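Local coordinates for protein Phthiocerol/phenolphthiocerol synthesis polyketide synthase type I PpsC (PDB 5NJI) that probably dehydrates 3-hydroxyacyl intermediates to trans-2-enoyl products, through its dehydratase domain, during phthiocerol and phenolphthiocerol synthesis, at residues Tyr73-Leu78 and Arg220-His225; Pro226-Ile231 and Gly274-Gly279. The protein carries 1 engineered substitution. All blocks are in the same frame, centred on the assembly; numbering follows the deposited sequence.

Interaction 1 (Tyr73-Leu78 and Arg220-His225)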
loop_
_atom_site.group_PDB
_atom_site.type_symbol
_atom_site.label_atom_id
_atom_site.label_comp_id
_atom_site.label_asym_id
_atom_site.label_seq_id
_atom_site.Cartn_x
_atom_site.Cartn_y
_atom_site.Cartn_z
ATOM N N TYR A 73 -4.590 -1.485 -3.547
ATOM C CA TYR A 73 -5.893 -1.893 -3.035
ATOM C C TYR A 73 -6.313 -1.010 -1.864
ATOM O O TYR A 73 -7.495 -0.691 -1.704
ATOM C CB TYR A 73 -5.852 -3.350 -2.597
ATOM C CG TYR A 73 -5.522 -4.353 -3.677
ATOM C CD1 TYR A 73 -6.486 -4.800 -4.559
ATOM C CD2 TYR A 73 -4.247 -4.861 -3.795
ATOM C CE1 TYR A 73 -6.183 -5.735 -5.498
ATOM C CE2 TYR A 73 -3.931 -5.786 -4.738
ATOM C CZ TYR A 73 -4.896 -6.229 -5.583
ATOM O OH TYR A 73 -4.565 -7.175 -6.517
ATOM N N ALA A 74 -5.355 -0.611 -1.029
ATOM C CA ALA A 74 -5.681 0.297 0.065
ATOM C C ALA A 74 -6.219 1.615 -0.458
ATOM O O ALA A 74 -7.233 2.120 0.033
ATOM C CB ALA A 74 -4.443 0.532 0.931
ATOM N N GLU A 75 -5.569 2.185 -1.482
ATOM C CA GLU A 75 -6.073 3.418 -2.073
ATOM C C GLU A 75 -7.455 3.217 -2.700
ATOM O O GLU A 75 -8.338 4.075 -2.583
ATOM C CB GLU A 75 -5.064 3.935 -3.092
ATOM C CG GLU A 75 -5.610 5.021 -4.014
ATOM C CD GLU A 75 -6.181 6.218 -3.256
ATOM O OE1 GLU A 75 -5.917 6.378 -2.046
ATOM O OE2 GLU A 75 -6.908 7.014 -3.876
ATOM N N ILE A 76 -7.661 2.102 -3.393
ATOM C CA ILE A 76 -8.958 1.880 -4.015
ATOM C C ILE A 76 -10.059 1.829 -2.968
ATOM O O ILE A 76 -11.137 2.396 -3.164
ATOM C CB ILE A 76 -8.923 0.600 -4.866
ATOM C CG1 ILE A 76 -8.036 0.833 -6.087
ATOM C CG2 ILE A 76 -10.310 0.179 -5.287
ATOM C CD1 ILE A 76 -7.547 -0.450 -6.746
ATOM N N ALA A 77 -9.816 1.147 -1.853
ATOM C CA ALA A 77 -10.835 1.076 -0.809
ATOM C C ALA A 77 -11.139 2.456 -0.227
ATOM O O ALA A 77 -12.308 2.814 -0.034
ATOM C CB ALA A 77 -10.394 0.108 0.285
ATOM N N LEU A 78 -10.102 3.247 0.072
ATOM C CA LEU A 78 -10.326 4.591 0.609
ATOM C C LEU A 78 -11.018 5.492 -0.397
ATOM O O LEU A 78 -11.915 6.261 -0.034
ATOM C CB LEU A 78 -9.001 5.217 1.053
ATOM C CG LEU A 78 -8.370 4.496 2.230
ATOM C CD1 LEU A 78 -6.981 5.046 2.381
ATOM C CD2 LEU A 78 -9.158 4.706 3.516
ATOM N N ARG A 220 -3.466 13.399 -8.594
ATOM C CA ARG A 220 -4.432 14.309 -7.997
ATOM C C ARG A 220 -5.623 13.662 -7.224
ATOM O O ARG A 220 -6.160 14.237 -6.341
ATOM C CB ARG A 220 -4.991 15.312 -9.028
ATOM C CG ARG A 220 -5.231 14.776 -10.448
ATOM C CD ARG A 220 -4.162 13.925 -11.207
ATOM N NE ARG A 220 -3.157 14.683 -11.985
ATOM C CZ ARG A 220 -1.877 14.976 -11.690
ATOM N NH1 ARG A 220 -1.228 14.629 -10.570
ATOM N NH2 ARG A 220 -1.216 15.620 -12.595
ATOM N N GLU A 221 -6.124 12.529 -7.702
ATOM C CA GLU A 221 -7.319 11.932 -7.121
ATOM C C GLU A 221 -7.022 10.964 -5.984
ATOM O O GLU A 221 -7.967 10.416 -5.408
ATOM C CB GLU A 221 -8.133 11.205 -8.200
ATOM C CG GLU A 221 -8.544 12.090 -9.363
ATOM C CD GLU A 221 -9.443 13.232 -8.931
ATOM O OE1 GLU A 221 -10.293 13.013 -8.043
ATOM O OE2 GLU A 221 -9.293 14.350 -9.472
ATOM N N PHE A 222 -5.757 10.758 -5.619
ATOM C CA PHE A 222 -5.445 9.752 -4.608
ATOM C C PHE A 222 -5.707 10.273 -3.200
ATOM O O PHE A 222 -5.309 11.389 -2.852
ATOM C CB PHE A 222 -3.986 9.300 -4.693
ATOM C CG PHE A 222 -3.626 8.551 -5.954
ATOM C CD1 PHE A 222 -4.573 7.866 -6.686
ATOM C CD2 PHE A 222 -2.310 8.509 -6.380
ATOM C CE1 PHE A 222 -4.221 7.170 -7.830
ATOM C CE2 PHE A 222 -1.951 7.828 -7.506
ATOM C CZ PHE A 222 -2.911 7.152 -8.245
ATOM N N MET A 223 -6.239 9.389 -2.399
ATOM C CA MET A 223 -6.441 9.630 -0.984
ATOM C C MET A 223 -5.074 9.275 -0.312
ATOM O O MET A 223 -4.532 10.008 0.483
ATOM C CB MET A 223 -7.549 8.777 -0.324
ATOM C CG MET A 223 -8.953 8.993 -0.826
ATOM S SD MET A 223 -9.496 10.587 -0.301
ATOM C CE MET A 223 -9.568 10.319 1.440
ATOM N N LEU A 224 -4.501 8.260 -0.790
ATOM C CA LEU A 224 -3.260 7.649 -0.260
ATOM C C LEU A 224 -2.408 7.231 -1.459
ATOM O O LEU A 224 -2.921 6.644 -2.303
ATOM C CB LEU A 224 -3.631 6.364 0.601
ATOM C CG LEU A 224 -2.664 5.455 1.373
ATOM C CD1 LEU A 224 -1.843 6.254 2.374
ATOM C CD2 LEU A 224 -3.331 4.256 2.070
ATOM N N HIS A 225 -1.365 7.796 -1.697
ATOM C CA HIS A 225 -0.549 7.545 -2.888
ATOM C C HIS A 225 0.061 6.109 -2.757
ATOM O O HIS A 225 0.850 5.920 -1.944
ATOM C CB HIS A 225 0.584 8.611 -3.112
ATOM C CG HIS A 225 1.158 8.607 -4.499
ATOM N ND1 HIS A 225 1.567 7.463 -5.128
ATOM C CD2 HIS A 225 1.337 9.602 -5.404
ATOM C CE1 HIS A 225 1.976 7.751 -6.345
ATOM N NE2 HIS A 225 1.851 9.042 -6.534
#
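Glu75 reaches out from helix 70-84 and grips the backbone amides of Met223 and Leu224 with its carboxylate. CG stands anti to the backbone N (chi1 166°) and the chain then bends at chi2, which turns the carboxylate out to the loop. The two oxygens share the work. Met223 N binds OE2 at 2.9 Å on the syn side and nearly straight (167°), whereas Leu224 N meets OE1 at 2.7 Å from above the carboxylate plane, in a more bent bond. Two bonds to successive amides hold the group against rotation, and His29 NE2 gives OE2 a further partner that would probably steady its negative charge. The Phe222 side chain crosses that of Glu75 at about a right angle, CD1 lying 3.8 Å from OE2. Beside the carboxylate, apolar groups pack: in the modelled conformer of Leu224, CD2 rests 3.7 Å from Leu78 CD1 and 4.0 Å from Ala74 CB. Leu78 CB meets Met223 CB at 4.1 Å. Ala74 and Leu78 also pack on Ile95 of strand 93-100, consistent with helix 70-84 being the central helix of the first hotdog in the double-hotdog fold of polyketide synthase dehydratases.

Interaction 2 (Pro226-Ile231 and Gly274-Gly279). With 8Z2 (~{S}-[2-[3-[[(2~{R})-4-[[[(2~{R},3~{S},4~{R},5~{R})-5-(6-aminopurin-9-yl)-4-oxidanyl-3-phosphonooxy-oxolan-2-yl]methoxy-oxidanyl-phosphoryl]oxy-oxidanyl-phosphoryl]oxy-3,3-dimethyl-2-oxidanyl-butanoyl]amino]propanoylamino]ethyl] (~{E})-dodec-2-enethioate), chain B.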
loop_
_atom_site.group_PDB
_atom_site.type_symbol
_atom_site.label_atom_id
_atom_site.label_comp_id
_atom_site.label_asym_id
_atom_site.label_seq_id
_atom_site.Cartn_x
_atom_site.Cartn_y
_atom_site.Cartn_z
ATOM N N PRO A 226 -0.336 5.160 -3.592
ATOM C CA PRO A 226 0.138 3.805 -3.451
ATOM C C PRO A 226 1.684 3.646 -3.523
ATOM O O PRO A 226 2.263 2.845 -2.914
ATOM C CB PRO A 226 -0.530 3.061 -4.636
ATOM C CG PRO A 226 -1.647 3.869 -5.015
ATOM C CD PRO A 226 -1.370 5.271 -4.629
ATOM N N VAL A 227 2.296 4.438 -4.380
ATOM C CA VAL A 227 3.750 4.231 -4.576
ATOM C C VAL A 227 4.460 4.663 -3.308
ATOM O O VAL A 227 5.338 4.103 -2.811
ATOM C CB VAL A 227 4.355 5.030 -5.784
ATOM C CG1 VAL A 227 5.822 4.843 -5.900
ATOM C CG2 VAL A 227 3.580 4.699 -7.041
ATOM N N MET A 228 4.006 5.780 -2.770
ATOM C CA MET A 228 4.504 6.233 -1.459
ATOM C C MET A 228 4.377 5.240 -0.068
ATOM O O MET A 228 5.220 4.911 0.609
ATOM C CB MET A 228 4.064 7.671 -1.011
ATOM C CG MET A 228 4.896 8.278 0.071
ATOM S SD MET A 228 6.426 8.863 -0.733
ATOM C CE MET A 228 7.117 10.022 0.380
ATOM N N MET A 229 3.167 4.680 -0.075
ATOM C CA MET A 229 2.855 3.642 0.877
ATOM C C MET A 229 3.807 2.432 0.605
ATOM O O MET A 229 4.346 1.908 1.485
ATOM C CB MET A 229 1.401 3.137 0.877
ATOM C CG MET A 229 1.158 2.017 1.852
ATOM S SD MET A 229 -0.603 1.772 1.936
ATOM C CE MET A 229 -0.666 0.328 2.934
ATOM N N ASP A 230 3.952 2.001 -0.652
ATOM C CA ASP A 230 4.846 0.890 -0.911
ATOM C C ASP A 230 6.272 1.218 -0.485
ATOM O O ASP A 230 6.955 0.365 0.090
ATOM C CB ASP A 230 4.815 0.495 -2.390
ATOM C CG ASP A 230 5.543 -0.819 -2.636
ATOM O OD1 ASP A 230 4.951 -1.882 -2.331
ATOM O OD2 ASP A 230 6.715 -0.798 -3.087
ATOM N N ILE A 231 6.743 2.438 -0.780
ATOM C CA ILE A 231 8.089 2.853 -0.386
ATOM C C ILE A 231 8.241 2.764 1.121
ATOM O O ILE A 231 9.240 2.248 1.636
ATOM C CB ILE A 231 8.385 4.276 -0.910
ATOM C CG1 ILE A 231 8.568 4.273 -2.424
ATOM C CG2 ILE A 231 9.643 4.865 -0.238
ATOM C CD1 ILE A 231 8.373 5.664 -3.061
ATOM N N GLY A 274 -2.639 12.735 6.667
ATOM C CA GLY A 274 -2.428 13.820 5.739
ATOM C C GLY A 274 -1.943 13.284 4.412
ATOM O O GLY A 274 -2.022 12.086 4.146
ATOM N N ASP A 275 -1.435 14.193 3.584
ATOM C CA ASP A 275 -0.928 13.852 2.259
ATOM C C ASP A 275 0.410 13.134 2.401
ATOM O O ASP A 275 1.432 13.758 2.717
ATOM C CB ASP A 275 -0.804 15.119 1.415
ATOM C CG ASP A 275 -0.225 14.861 0.034
ATOM O OD1 ASP A 275 0.143 13.709 -0.282
ATOM O OD2 ASP A 275 -0.136 15.822 -0.759
ATOM N N ILE A 276 0.419 11.814 2.164
ATOM C CA ILE A 276 1.624 11.046 2.438
ATOM C C ILE A 276 2.747 11.329 1.450
ATOM O O ILE A 276 3.897 10.962 1.723
ATOM C CB ILE A 276 1.307 9.534 2.542
ATOM C CG1 ILE A 276 0.874 8.930 1.224
ATOM C CG2 ILE A 276 0.213 9.283 3.582
ATOM C CD1 ILE A 276 1.021 7.388 1.206
ATOM N N THR A 277 2.478 12.028 0.342
ATOM C CA THR A 277 3.578 12.396 -0.542
ATOM C C THR A 277 4.499 13.427 0.087
ATOM O O THR A 277 5.579 13.662 -0.461
ATOM C CB THR A 277 3.103 12.951 -1.895
ATOM O OG1 THR A 277 2.389 14.176 -1.723
ATOM C CG2 THR A 277 2.232 11.942 -2.636
ATOM N N ARG A 278 4.105 14.027 1.217
ATOM C CA ARG A 278 5.003 14.877 1.993
ATOM C C ARG A 278 5.909 14.079 2.915
ATOM O O ARG A 278 6.680 14.673 3.679
ATOM C CB ARG A 278 4.195 15.885 2.820
ATOM C CG ARG A 278 3.387 16.880 1.980
ATOM C CD ARG A 278 2.841 18.061 2.808
ATOM N NE ARG A 278 1.766 17.691 3.736
ATOM C CZ ARG A 278 1.918 17.503 5.051
ATOM N NH1 ARG A 278 3.105 17.643 5.626
ATOM N NH2 ARG A 278 0.875 17.172 5.805
ATOM N N GLY A 279 5.816 12.753 2.912
ATOM C CA GLY A 279 6.622 11.973 3.824
ATOM C C GLY A 279 8.081 11.977 3.423
ATOM O O GLY A 279 8.425 11.843 2.249
HETATM C C2 8Z2 B . -11.562 -14.877 3.360
HETATM C C4 8Z2 B . -10.150 -16.461 2.368
HETATM C C5 8Z2 B . -11.184 -16.991 1.758
HETATM C C6 8Z2 B . -12.391 -16.516 1.937
HETATM C C8 8Z2 B . -9.500 -18.132 1.180
HETATM C C10 8Z2 B . 10.489 -7.840 2.927
HETATM C C11 8Z2 B . 10.837 -8.422 4.237
HETATM C C12 8Z2 B . 11.460 -9.754 4.063
HETATM N N9 8Z2 B . -9.094 -17.134 1.960
HETATM N N7 8Z2 B . -10.774 -17.989 1.018
HETATM N N3 8Z2 B . -10.310 -15.399 3.179
HETATM N N1 8Z2 B . -12.619 -15.469 2.731
HETATM N N6 8Z2 B . -13.322 -17.148 1.268
HETATM C "C1'" 8Z2 B . -7.892 -16.430 2.753
HETATM C "C2'" 8Z2 B . -8.032 -17.127 4.053
HETATM O "O2'" 8Z2 B . -7.940 -15.982 4.890
HETATM C "C3'" 8Z2 B . -6.808 -18.180 4.010
HETATM O "O3'" 8Z2 B . -7.090 -19.255 4.954
HETATM C "C4'" 8Z2 B . -5.657 -16.972 3.927
HETATM O "O4'" 8Z2 B . -6.296 -16.224 2.791
HETATM C "C5'" 8Z2 B . -4.188 -17.124 3.567
HETATM O "O5'" 8Z2 B . -3.917 -17.613 2.308
HETATM P P1 8Z2 B . -4.372 -18.896 1.731
HETATM O O11 8Z2 B . -5.626 -18.423 1.155
HETATM O O12 8Z2 B . -4.808 -19.961 2.669
HETATM O O6 8Z2 B . -3.318 -19.533 0.550
HETATM P P2 8Z2 B . -3.705 -19.447 -1.014
HETATM O O21 8Z2 B . -5.235 -19.109 -1.266
HETATM O O22 8Z2 B . -3.455 -20.411 -2.006
HETATM O O7 8Z2 B . -2.718 -18.172 -1.278
HETATM C CPA 8Z2 B . -1.693 -17.627 -0.428
HETATM C CPB 8Z2 B . -1.132 -16.436 -1.251
HETATM C CP8 8Z2 B . -2.326 -15.520 -1.573
HETATM C CP7 8Z2 B . -0.090 -15.668 -0.504
HETATM C CP9 8Z2 B . -0.527 -16.984 -2.539
HETATM O OP3 8Z2 B . -2.832 -15.123 -0.360
HETATM C CP6 8Z2 B . -1.978 -14.274 -2.429
HETATM O OP2 8Z2 B . -1.538 -14.437 -3.509
HETATM N NP2 8Z2 B . -2.367 -13.089 -1.983
HETATM C CP5 8Z2 B . -2.200 -11.823 -2.662
HETATM C CP4 8Z2 B . -0.913 -11.163 -2.204
HETATM C CP3 8Z2 B . -0.765 -9.824 -2.962
HETATM O OP1 8Z2 B . -1.307 -9.666 -4.002
HETATM N NP1 8Z2 B . -0.014 -8.893 -2.426
HETATM C CP2 8Z2 B . 0.154 -7.602 -3.020
HETATM C CP1 8Z2 B . 1.092 -7.638 -4.173
HETATM S S 8Z2 B . 2.788 -8.015 -3.630
HETATM P P3 8Z2 B . -8.547 -20.174 4.589
HETATM O O31 8Z2 B . -8.410 -20.357 2.915
HETATM O O32 8Z2 B . -9.785 -19.516 4.673
HETATM O O33 8Z2 B . -8.743 -21.512 5.154
HETATM C CA1 8Z2 B . 3.207 -6.697 -2.969
HETATM C CA2 8Z2 B . 4.597 -6.658 -2.454
HETATM O OA1 8Z2 B . 2.572 -5.701 -2.822
HETATM C CA3 8Z2 B . 5.036 -5.429 -1.760
HETATM C CA4 8Z2 B . 6.403 -5.418 -1.211
HETATM C CA5 8Z2 B . 6.673 -4.239 -0.311
HETATM C CA6 8Z2 B . 8.078 -4.330 0.264
HETATM C CA7 8Z2 B . 8.150 -5.362 1.414
HETATM C CA8 8Z2 B . 9.565 -5.824 1.700
HETATM C CA9 8Z2 B . 9.737 -6.569 3.052
#
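Ile276 and Met228 meet through a flat group, the carbonyl end of the Ile276 peptide, whose oxygen lies 3.3 Å from CG of the modelled Met228 conformer. The other flat group of the turn, the Asp275 carboxylate, faces its own segment: Thr277 N (2.9 Å) and Thr277 OG1 (2.7 Å) both donate to Asp275 OD1 from one face of the plane, the amide about 43° out of it. The amide bond makes an Asx turn that leads into the short 3-10 segment 276-278, and the hydroxyl adds a second bond to the same oxygen. From that turn Ile276 sends its side chain to helix 226-234. CG1 sits between the backbone N and the carbonyl carbon (chi1 67°), which carries CD1 over the first helical turn, 3.8 Å from Met228 CB and 3.7 Å from Met229 N. Met228 bends at chi2 and runs on past Ile276 O. Asp230 does not touch the loop; its OD1 lies 3.5 Å from CA5 of the 8Z2 acyl chain, while OD2 is hydrogen-bonded to Gln234 NE2 and weakly to His187 NE2, in line with the DxxxQ pattern of polyketide synthase dehydratases. No hydrogen bond joins the two segments. Several polar groups of the turn pair within it, and the helix meets the loop chiefly by van der Waals packing, while Asp230 directs its polar end to the ligand pocket.

Interaction 1 passes directly into interaction 2, since His225 ends the loop and N-caps the helix that Pro226 begins, its ND1 accepting from Val227 N. Their centres lie about 10 Å apart, and the two surfaces touch: Leu224 CD2 of the modelled conformer packs 3.7 Å from Met229 SD, His225 O lies 3.5 Å from Ile276 CD1, and His225 CD2 is 3.7 Å from Thr277 CG2. Loop 220-225 thus bridges helix 70-84 and turn 274-279, probably joining the two hotdog halves beside the pocket. The bound 8Z2 passes close to Asp230 of interaction 2, whereas in interaction 1 the side chain of Ala74 remains about 10 Å from it.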